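Local atomic coordinates of lysine-sensitive aspartokinase 3 (Escherichia coli, PDB entry 2J0W), a protein that catalyses the ATP-dependent phosphorylation of L-aspartate to 4-phospho-L-aspartate, the first step toward lysine, and is feedback-inhibited by lysine. Residues Arg22-Val27 with Arg131-Gln136; Ala73-Leu78 with Asn82-Glu87; Glu128-Arg131 with Gln136-Trp139. All blocks are in the same frame, centred on the assembly; numbering follows the deposited sequence.

Interaction 1 of 3, residues Arg22-Val27 with Arg131-Gln136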
loop_
_atom_site.group_PDB
_atom_site.type_symbol
_atom_site.label_atom_id
_atom_site.label_comp_id
_atom_site.label_asym_id
_atom_site.label_seq_id
_atom_site.Cartn_x
_atom_site.Cartn_y
_atom_site.Cartn_z
ATOM N N ARG A 22 7.352 -1.245 -47.156
ATOM C CA ARG A 22 7.136 -2.516 -46.471
ATOM C C ARG A 22 5.765 -2.444 -45.810
ATOM O O ARG A 22 4.954 -3.363 -45.934
ATOM C CB ARG A 22 8.189 -2.750 -45.385
ATOM C CG ARG A 22 9.469 -3.418 -45.844
ATOM C CD ARG A 22 10.493 -3.482 -44.710
ATOM N NE ARG A 22 11.554 -2.492 -44.885
ATOM C CZ ARG A 22 11.853 -1.536 -44.007
ATOM N NH1 ARG A 22 11.168 -1.426 -42.875
ATOM N NH2 ARG A 22 12.846 -0.688 -44.260
ATOM N N SER A 23 5.513 -1.334 -45.120
ATOM C CA SER A 23 4.252 -1.132 -44.422
ATOM C C SER A 23 3.063 -1.013 -45.363
ATOM O O SER A 23 1.968 -1.474 -45.047
ATOM C CB SER A 23 4.335 0.112 -43.527
ATOM O OG SER A 23 5.265 -0.084 -42.474
ATOM N N ALA A 24 3.270 -0.392 -46.514
ATOM C CA ALA A 24 2.184 -0.243 -47.472
ATOM C C ALA A 24 1.801 -1.625 -47.985
ATOM O O ALA A 24 0.615 -1.921 -48.178
ATOM C CB ALA A 24 2.608 0.649 -48.628
ATOM N N ASP A 25 2.805 -2.472 -48.203
ATOM C CA ASP A 25 2.537 -3.823 -48.680
ATOM C C ASP A 25 1.575 -4.458 -47.686
ATOM O O ASP A 25 0.419 -4.740 -48.019
ATOM C CB ASP A 25 3.830 -4.645 -48.771
ATOM C CG ASP A 25 4.801 -4.107 -49.826
ATOM O OD1 ASP A 25 4.353 -3.679 -50.916
ATOM O OD2 ASP A 25 6.024 -4.136 -49.578
ATOM N N ILE A 26 2.055 -4.653 -46.460
ATOM C CA ILE A 26 1.265 -5.231 -45.376
ATOM C C ILE A 26 -0.205 -4.773 -45.356
ATOM O O ILE A 26 -1.117 -5.585 -45.180
ATOM C CB ILE A 26 1.899 -4.884 -44.023
ATOM C CG1 ILE A 26 3.286 -5.513 -43.925
ATOM C CG2 ILE A 26 1.010 -5.360 -42.890
ATOM C CD1 ILE A 26 3.870 -5.446 -42.533
ATOM N N VAL A 27 -0.433 -3.475 -45.527
ATOM C CA VAL A 27 -1.795 -2.951 -45.525
ATOM C C VAL A 27 -2.611 -3.570 -46.663
ATOM O O VAL A 27 -3.837 -3.710 -46.572
ATOM C CB VAL A 27 -1.802 -1.416 -45.691
ATOM C CG1 VAL A 27 -3.218 -0.894 -45.646
ATOM C CG2 VAL A 27 -0.980 -0.776 -44.597
ATOM N N ARG A 131 -0.948 5.897 -53.473
ATOM C CA ARG A 131 -1.519 6.283 -54.761
ATOM C C ARG A 131 -0.526 6.078 -55.906
ATOM O O ARG A 131 -0.908 6.033 -57.073
ATOM C CB ARG A 131 -1.982 7.738 -54.721
ATOM C CG ARG A 131 -3.203 7.919 -53.871
ATOM C CD ARG A 131 -3.711 9.327 -53.917
ATOM N NE ARG A 131 -4.965 9.447 -53.182
ATOM C CZ ARG A 131 -5.608 10.591 -52.986
ATOM N NH1 ARG A 131 -5.116 11.726 -53.469
ATOM N NH2 ARG A 131 -6.748 10.602 -52.306
ATOM N N GLU A 132 0.750 5.955 -55.561
ATOM C CA GLU A 132 1.790 5.733 -56.555
ATOM C C GLU A 132 1.631 4.286 -57.019
ATOM O O GLU A 132 2.350 3.814 -57.905
ATOM C CB GLU A 132 3.168 5.937 -55.927
ATOM C CG GLU A 132 4.296 6.096 -56.926
ATOM C CD GLU A 132 5.497 6.814 -56.334
ATOM O OE1 GLU A 132 6.480 6.137 -55.953
ATOM O OE2 GLU A 132 5.445 8.060 -56.246
ATOM N N ARG A 133 0.672 3.591 -56.409
ATOM C CA ARG A 133 0.368 2.205 -56.736
ATOM C C ARG A 133 -1.072 2.069 -57.198
ATOM O O ARG A 133 -1.634 0.974 -57.147
ATOM C CB ARG A 133 0.539 1.307 -55.522
ATOM C CG ARG A 133 1.888 1.339 -54.877
ATOM C CD ARG A 133 1.923 0.297 -53.789
ATOM N NE ARG A 133 3.256 0.157 -53.224
ATOM C CZ ARG A 133 3.628 -0.862 -52.459
ATOM N NH1 ARG A 133 2.759 -1.823 -52.179
ATOM N NH2 ARG A 133 4.863 -0.921 -51.976
ATOM N N ASP A 134 -1.672 3.179 -57.627
ATOM C CA ASP A 134 -3.064 3.171 -58.088
ATOM C C ASP A 134 -3.977 2.589 -57.002
ATOM O O ASP A 134 -4.581 1.525 -57.179
ATOM C CB ASP A 134 -3.202 2.338 -59.368
ATOM C CG ASP A 134 -2.823 3.112 -60.617
ATOM O OD1 ASP A 134 -1.761 3.779 -60.614
ATOM O OD2 ASP A 134 -3.583 3.048 -61.611
ATOM N N VAL A 135 -4.080 3.287 -55.879
ATOM C CA VAL A 135 -4.916 2.834 -54.785
ATOM C C VAL A 135 -5.777 3.985 -54.307
ATOM O O VAL A 135 -5.318 5.121 -54.208
ATOM C CB VAL A 135 -4.051 2.340 -53.587
ATOM C CG1 VAL A 135 -4.949 1.775 -52.503
ATOM C CG2 VAL A 135 -3.049 1.294 -54.046
ATOM N N GLN A 136 -7.042 3.694 -54.046
ATOM C CA GLN A 136 -7.940 4.707 -53.525
ATOM C C GLN A 136 -7.532 4.914 -52.077
ATOM O O GLN A 136 -7.950 4.148 -51.216
ATOM C CB GLN A 136 -9.387 4.218 -53.570
ATOM C CG GLN A 136 -10.054 4.357 -54.907
ATOM C CD GLN A 136 -10.035 5.786 -55.373
ATOM O OE1 GLN A 136 -9.048 6.255 -55.954
ATOM N NE2 GLN A 136 -11.138 6.515 -55.105
#
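Arg133 and Asp25 form a salt bridge at the protein surface, tying the turn that follows helix 108-131 to the last turns of helix 17-27. The arginine chain is extended from CG to NE and brings its guanidinium end-on to the aspartate, with both terminal nitrogens gripping one oxygen: NH1 lies 2.8 Å from Asp25 OD1 and NH2 3.0 Å from the same atom. The NH1 bond is the straighter, with an N-H...O angle of 150° against 136° for NH2. Asp25 OD1 lies close to the guanidinium plane, whereas the two nitrogens come to OD1 from the same face of the carboxylate, and the two flat groups are tilted 37° against each other, a forked grip on a single acceptor. In the amino acid kinase fold the turn from Arg131 to Asp134, a type I beta turn, leads from helix 108-131 to the edge strand 137-139, and Arg133 spans from it to the neighbouring helix. Ala24 CB lies over the centre of one guanidinium face, 4.2 Å from Arg133 CZ, while Ala24 also packs on Phe126, Ile129 and Leu130 of helix 108-131. Arg133 NH2 has a second acceptor on helix 17-27, Asn21 OD1.

Interaction 2 of 3, residues Ala73-Leu78 with Asn82-Glu87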
loop_
_atom_site.group_PDB
_atom_site.type_symbol
_atom_site.label_atom_id
_atom_site.label_comp_id
_atom_site.label_asym_id
_atom_site.label_seq_id
_atom_site.Cartn_x
_atom_site.Cartn_y
_atom_site.Cartn_z
ATOM N N ALA A 73 14.089 12.578 -47.979
ATOM C CA ALA A 73 14.625 11.271 -48.328
ATOM C C ALA A 73 13.492 10.486 -48.976
ATOM O O ALA A 73 13.703 9.728 -49.927
ATOM C CB ALA A 73 15.105 10.550 -47.084
ATOM N N ILE A 74 12.287 10.686 -48.446
ATOM C CA ILE A 74 11.080 10.022 -48.927
ATOM C C ILE A 74 10.507 10.716 -50.152
ATOM O O ILE A 74 10.130 10.071 -51.128
ATOM C CB ILE A 74 9.999 10.050 -47.855
ATOM C CG1 ILE A 74 10.452 9.252 -46.634
ATOM C CG2 ILE A 74 8.694 9.541 -48.436
ATOM C CD1 ILE A 74 9.670 9.591 -45.400
ATOM N N LEU A 75 10.422 12.037 -50.062
ATOM C CA LEU A 75 9.892 12.895 -51.109
ATOM C C LEU A 75 10.582 12.684 -52.461
ATOM O O LEU A 75 9.924 12.467 -53.476
ATOM C CB LEU A 75 10.056 14.351 -50.667
ATOM C CG LEU A 75 9.265 15.420 -51.410
ATOM C CD1 LEU A 75 7.771 15.207 -51.174
ATOM C CD2 LEU A 75 9.697 16.794 -50.919
ATOM N N GLU A 76 11.911 12.745 -52.443
ATOM C CA GLU A 76 12.738 12.578 -53.636
ATOM C C GLU A 76 12.657 11.192 -54.280
ATOM O O GLU A 76 13.373 10.929 -55.245
ATOM C CB GLU A 76 14.204 12.863 -53.307
ATOM C CG GLU A 76 14.490 14.283 -52.858
ATOM C CD GLU A 76 15.908 14.466 -52.330
ATOM O OE1 GLU A 76 16.259 15.622 -52.015
ATOM O OE2 GLU A 76 16.664 13.470 -52.224
ATOM N N ARG A 77 11.802 10.312 -53.758
ATOM C CA ARG A 77 11.672 8.965 -54.321
ATOM C C ARG A 77 10.299 8.748 -54.947
ATOM O O ARG A 77 10.041 7.728 -55.590
ATOM C CB ARG A 77 11.909 7.915 -53.236
ATOM C CG ARG A 77 13.249 8.001 -52.551
ATOM C CD ARG A 77 14.226 6.997 -53.119
ATOM N NE ARG A 77 13.713 5.638 -52.984
ATOM C CZ ARG A 77 14.433 4.535 -53.159
ATOM N NH1 ARG A 77 15.720 4.615 -53.481
ATOM N NH2 ARG A 77 13.867 3.345 -53.007
ATOM N N LEU A 78 9.413 9.707 -54.727
ATOM C CA LEU A 78 8.064 9.636 -55.265
ATOM C C LEU A 78 8.085 9.846 -56.775
ATOM O O LEU A 78 9.087 10.300 -57.335
ATOM C CB LEU A 78 7.205 10.725 -54.641
ATOM C CG LEU A 78 7.024 10.683 -53.136
ATOM C CD1 LEU A 78 6.959 12.106 -52.621
ATOM C CD2 LEU A 78 5.769 9.888 -52.787
ATOM N N ASN A 82 5.916 16.935 -56.790
ATOM C CA ASN A 82 5.624 18.366 -56.824
ATOM C C ASN A 82 4.525 18.847 -55.896
ATOM O O ASN A 82 4.700 19.820 -55.156
ATOM C CB ASN A 82 5.287 18.780 -58.243
ATOM C CG ASN A 82 6.113 18.045 -59.251
ATOM O OD1 ASN A 82 7.331 18.225 -59.329
ATOM N ND2 ASN A 82 5.460 17.180 -60.020
ATOM N N VAL A 83 3.385 18.178 -55.929
ATOM C CA VAL A 83 2.289 18.602 -55.089
ATOM C C VAL A 83 2.624 18.613 -53.585
ATOM O O VAL A 83 2.611 19.672 -52.950
ATOM C CB VAL A 83 1.050 17.738 -55.370
ATOM C CG1 VAL A 83 1.272 16.316 -54.888
ATOM C CG2 VAL A 83 -0.169 18.374 -54.732
ATOM N N ILE A 84 2.948 17.456 -53.017
ATOM C CA ILE A 84 3.241 17.388 -51.589
ATOM C C ILE A 84 4.429 18.227 -51.157
ATOM O O ILE A 84 4.585 18.529 -49.973
ATOM C CB ILE A 84 3.462 15.944 -51.139
ATOM C CG1 ILE A 84 4.453 15.259 -52.075
ATOM C CG2 ILE A 84 2.139 15.206 -51.123
ATOM C CD1 ILE A 84 4.556 13.782 -51.849
ATOM N N ARG A 85 5.267 18.609 -52.110
ATOM C CA ARG A 85 6.419 19.424 -51.779
ATOM C C ARG A 85 5.913 20.771 -51.258
ATOM O O ARG A 85 6.430 21.291 -50.272
ATOM C CB ARG A 85 7.295 19.615 -53.015
ATOM C CG ARG A 85 8.648 20.250 -52.744
ATOM C CD ARG A 85 9.396 20.443 -54.049
ATOM N NE ARG A 85 9.703 19.166 -54.687
ATOM C CZ ARG A 85 9.923 19.016 -55.989
ATOM N NH1 ARG A 85 9.861 20.068 -56.797
ATOM N NH2 ARG A 85 10.219 17.820 -56.480
ATOM N N GLU A 86 4.893 21.318 -51.921
ATOM C CA GLU A 86 4.295 22.595 -51.533
ATOM C C GLU A 86 3.908 22.541 -50.068
ATOM O O GLU A 86 4.275 23.405 -49.261
ATOM C CB GLU A 86 3.017 22.854 -52.325
ATOM C CG GLU A 86 3.195 23.567 -53.643
ATOM C CD GLU A 86 1.869 23.768 -54.362
ATOM O OE1 GLU A 86 0.824 23.878 -53.681
ATOM O OE2 GLU A 86 1.872 23.831 -55.609
ATOM N N GLU A 87 3.135 21.506 -49.760
ATOM C CA GLU A 87 2.609 21.253 -48.431
ATOM C C GLU A 87 3.705 21.042 -47.413
ATOM O O GLU A 87 3.737 21.712 -46.381
ATOM C CB GLU A 87 1.695 20.035 -48.493
ATOM C CG GLU A 87 0.548 20.222 -49.482
ATOM C CD GLU A 87 -0.213 18.939 -49.786
ATOM O OE1 GLU A 87 0.108 17.887 -49.192
ATOM O OE2 GLU A 87 -1.141 18.985 -50.623
#
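Leu75, on the last turn of helix 57-75, meets Ile84 and Arg85 of helix 82-102. Its CB points toward that helix, and its CG stands anti to the backbone N (chi1 -164°), which carries the fork of the side chain across. There the two methyls part company. CD1 goes to Ile84, lying 3.4 Å from Ile84 CG1 and 3.6 Å from Ile84 CD1, as the two side chains slide past each other in opposite directions. CD2 turns instead to Arg85, where it meets the aliphatic part of the chain, 4.0 Å from Arg85 CG; these two side chains cross at about a right angle. Leu78, three residues on, comes from the turn and meets Ile84 tip to tip, its CG 4.2 Å from Ile84 CD1, though the methyl-to-methyl spacing at the very ends is modelled too short to be trusted. The end of Ile84 faces both leucines, whose CD1 methyls lie side by side, and Glu128 of helix 108-131 touches both Leu78 and Ile84. An alanine in place of Leu78 would probably leave the end of Ile84 without its partner from the turn, opening a gap beside Glu128. The backbone bond from Leu78 N to Leu75 O closes a type I beta turn from Leu75 to Leu78, and both leucines point toward helix 82-102. Away from the annotated sites, two consecutive helices of the amino acid kinase domain, 57-75 and 82-102, are joined by a short loop and packed through apolar side chains where the chain turns back.

Interaction 3 of 3, residues Glu128-Arg131 with Gln136-Trp139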
loop_
_atom_site.group_PDB
_atom_site.type_symbol
_atom_site.label_atom_id
_atom_site.label_comp_id
_atom_site.label_asym_id
_atom_site.label_seq_id
_atom_site.Cartn_x
_atom_site.Cartn_y
_atom_site.Cartn_z
ATOM N N GLU A 128 0.619 9.206 -50.538
ATOM C CA GLU A 128 1.297 9.330 -51.819
ATOM C C GLU A 128 1.971 8.027 -52.209
ATOM O O GLU A 128 1.990 7.656 -53.384
ATOM C CB GLU A 128 2.324 10.456 -51.776
ATOM C CG GLU A 128 1.687 11.828 -51.813
ATOM C CD GLU A 128 0.618 11.931 -52.888
ATOM O OE1 GLU A 128 0.944 11.747 -54.082
ATOM O OE2 GLU A 128 -0.553 12.186 -52.532
ATOM N N ILE A 129 2.529 7.326 -51.230
ATOM C CA ILE A 129 3.162 6.060 -51.527
ATOM C C ILE A 129 2.100 5.040 -51.934
ATOM O O ILE A 129 2.383 4.104 -52.684
ATOM C CB ILE A 129 3.950 5.541 -50.320
ATOM C CG1 ILE A 129 5.361 6.120 -50.357
ATOM C CG2 ILE A 129 4.006 4.038 -50.331
ATOM C CD1 ILE A 129 6.313 5.459 -49.389
ATOM N N LEU A 130 0.877 5.234 -51.452
ATOM C CA LEU A 130 -0.213 4.322 -51.770
ATOM C C LEU A 130 -0.850 4.618 -53.119
ATOM O O LEU A 130 -1.259 3.693 -53.828
ATOM C CB LEU A 130 -1.282 4.353 -50.677
ATOM C CG LEU A 130 -0.878 3.763 -49.328
ATOM C CD1 LEU A 130 -2.097 3.664 -48.436
ATOM C CD2 LEU A 130 -0.280 2.390 -49.528
ATOM N N ARG A 131 -0.948 5.897 -53.473
ATOM C CA ARG A 131 -1.519 6.283 -54.761
ATOM C C ARG A 131 -0.526 6.078 -55.906
ATOM O O ARG A 131 -0.908 6.033 -57.073
ATOM C CB ARG A 131 -1.982 7.738 -54.721
ATOM C CG ARG A 131 -3.203 7.919 -53.871
ATOM C CD ARG A 131 -3.711 9.327 -53.917
ATOM N NE ARG A 131 -4.965 9.447 -53.182
ATOM C CZ ARG A 131 -5.608 10.591 -52.986
ATOM N NH1 ARG A 131 -5.116 11.726 -53.469
ATOM N NH2 ARG A 131 -6.748 10.602 -52.306
ATOM N N GLN A 136 -7.042 3.694 -54.046
ATOM C CA GLN A 136 -7.940 4.707 -53.525
ATOM C C GLN A 136 -7.532 4.914 -52.077
ATOM O O GLN A 136 -7.950 4.148 -51.216
ATOM C CB GLN A 136 -9.387 4.218 -53.570
ATOM C CG GLN A 136 -10.054 4.357 -54.907
ATOM C CD GLN A 136 -10.035 5.786 -55.373
ATOM O OE1 GLN A 136 -9.048 6.255 -55.954
ATOM N NE2 GLN A 136 -11.138 6.515 -55.105
ATOM N N ALA A 137 -6.707 5.919 -51.806
ATOM C CA ALA A 137 -6.286 6.159 -50.428
ATOM C C ALA A 137 -6.384 7.634 -50.115
ATOM O O ALA A 137 -5.724 8.444 -50.759
ATOM C CB ALA A 137 -4.841 5.683 -50.219
ATOM N N GLN A 138 -7.208 7.993 -49.139
ATOM C CA GLN A 138 -7.332 9.399 -48.785
ATOM C C GLN A 138 -6.800 9.745 -47.394
ATOM O O GLN A 138 -6.829 8.938 -46.463
ATOM C CB GLN A 138 -8.786 9.860 -48.952
ATOM C CG GLN A 138 -9.812 8.949 -48.277
ATOM C CD GLN A 138 -11.223 9.367 -48.593
ATOM O OE1 GLN A 138 -11.595 10.534 -48.411
ATOM N NE2 GLN A 138 -12.041 8.408 -49.061
ATOM N N TRP A 139 -6.308 10.972 -47.286
ATOM C CA TRP A 139 -5.740 11.502 -46.057
ATOM C C TRP A 139 -6.874 12.045 -45.197
ATOM O O TRP A 139 -7.825 12.631 -45.721
ATOM C CB TRP A 139 -4.753 12.619 -46.410
ATOM C CG TRP A 139 -3.999 13.198 -45.263
ATOM C CD1 TRP A 139 -2.836 12.731 -44.719
ATOM C CD2 TRP A 139 -4.350 14.370 -44.517
ATOM N NE1 TRP A 139 -2.441 13.542 -43.678
ATOM C CE2 TRP A 139 -3.354 14.553 -43.531
ATOM C CE3 TRP A 139 -5.413 15.285 -44.584
ATOM C CZ2 TRP A 139 -3.387 15.617 -42.618
ATOM C CZ3 TRP A 139 -5.447 16.345 -43.672
ATOM C CH2 TRP A 139 -4.440 16.499 -42.702
#
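Arg131 and Leu130, neighbours at the end of helix 108-131, treat the same residue of strand 137-139 in different ways: the arginine reaches for the carbonyl of Ala137, the leucine for its methyl. The Arg131 chain runs out fully extended from CG to NE, with CG anti to the carbonyl carbon (chi1 -71°), and brings NE and NH2 to the carbonyl of Ala137. NE is 2.7 Å from Ala137 O and NH2 2.8 Å from the same oxygen, yet both hydrogen bonds are weak, since the N-H groups are bent well off line at 120° and 117°. The carbonyl meets the guanidinium obliquely, and just beyond it NH2 lies 3.8 Å from Gln138 CA. Strand 137-139 is an edge strand of the mainly parallel sheet of the amino acid kinase fold, pairing with strand 178-182, where the backbone of Gln138 bonds to Leu178 and Ile180. Helix 108-131 and this strand follow each other through a short loop, and the helix end packs against the strand it leads into. On the buried side, Ala137 CB points toward the helix and sits 3.8 Å from both Leu130 CB and Leu130 CD1. Leu130 continues inward to Leu178 and Ile180 of the next strand, while Gln138 points its CB away overall, and its NE2 hydrogen-bonds Glu176 OE1.

Helix 108-131 brings the three contacts together. Interactions 1 and 3 share Arg131 and Gln136, have centres about 7 Å apart, and meet where Ala24 CB packs 3.5 Å from Leu130 CD2. Interaction 2, about 13 Å from interaction 3 between centres, touches the same helix through Glu128: Ile84 CD1 is 3.5 Å from Glu128 CG. Along the chain it is nested within the loop that interaction 1 closes, and Glu132 accepts a hydrogen bond from the backbone of Arg79, next to Leu78. The nucleotide site lies inward: the side chain of Ala24 is about 7 Å, and that of Leu130 about 8 Å, from that of the ATP-binding Phe9.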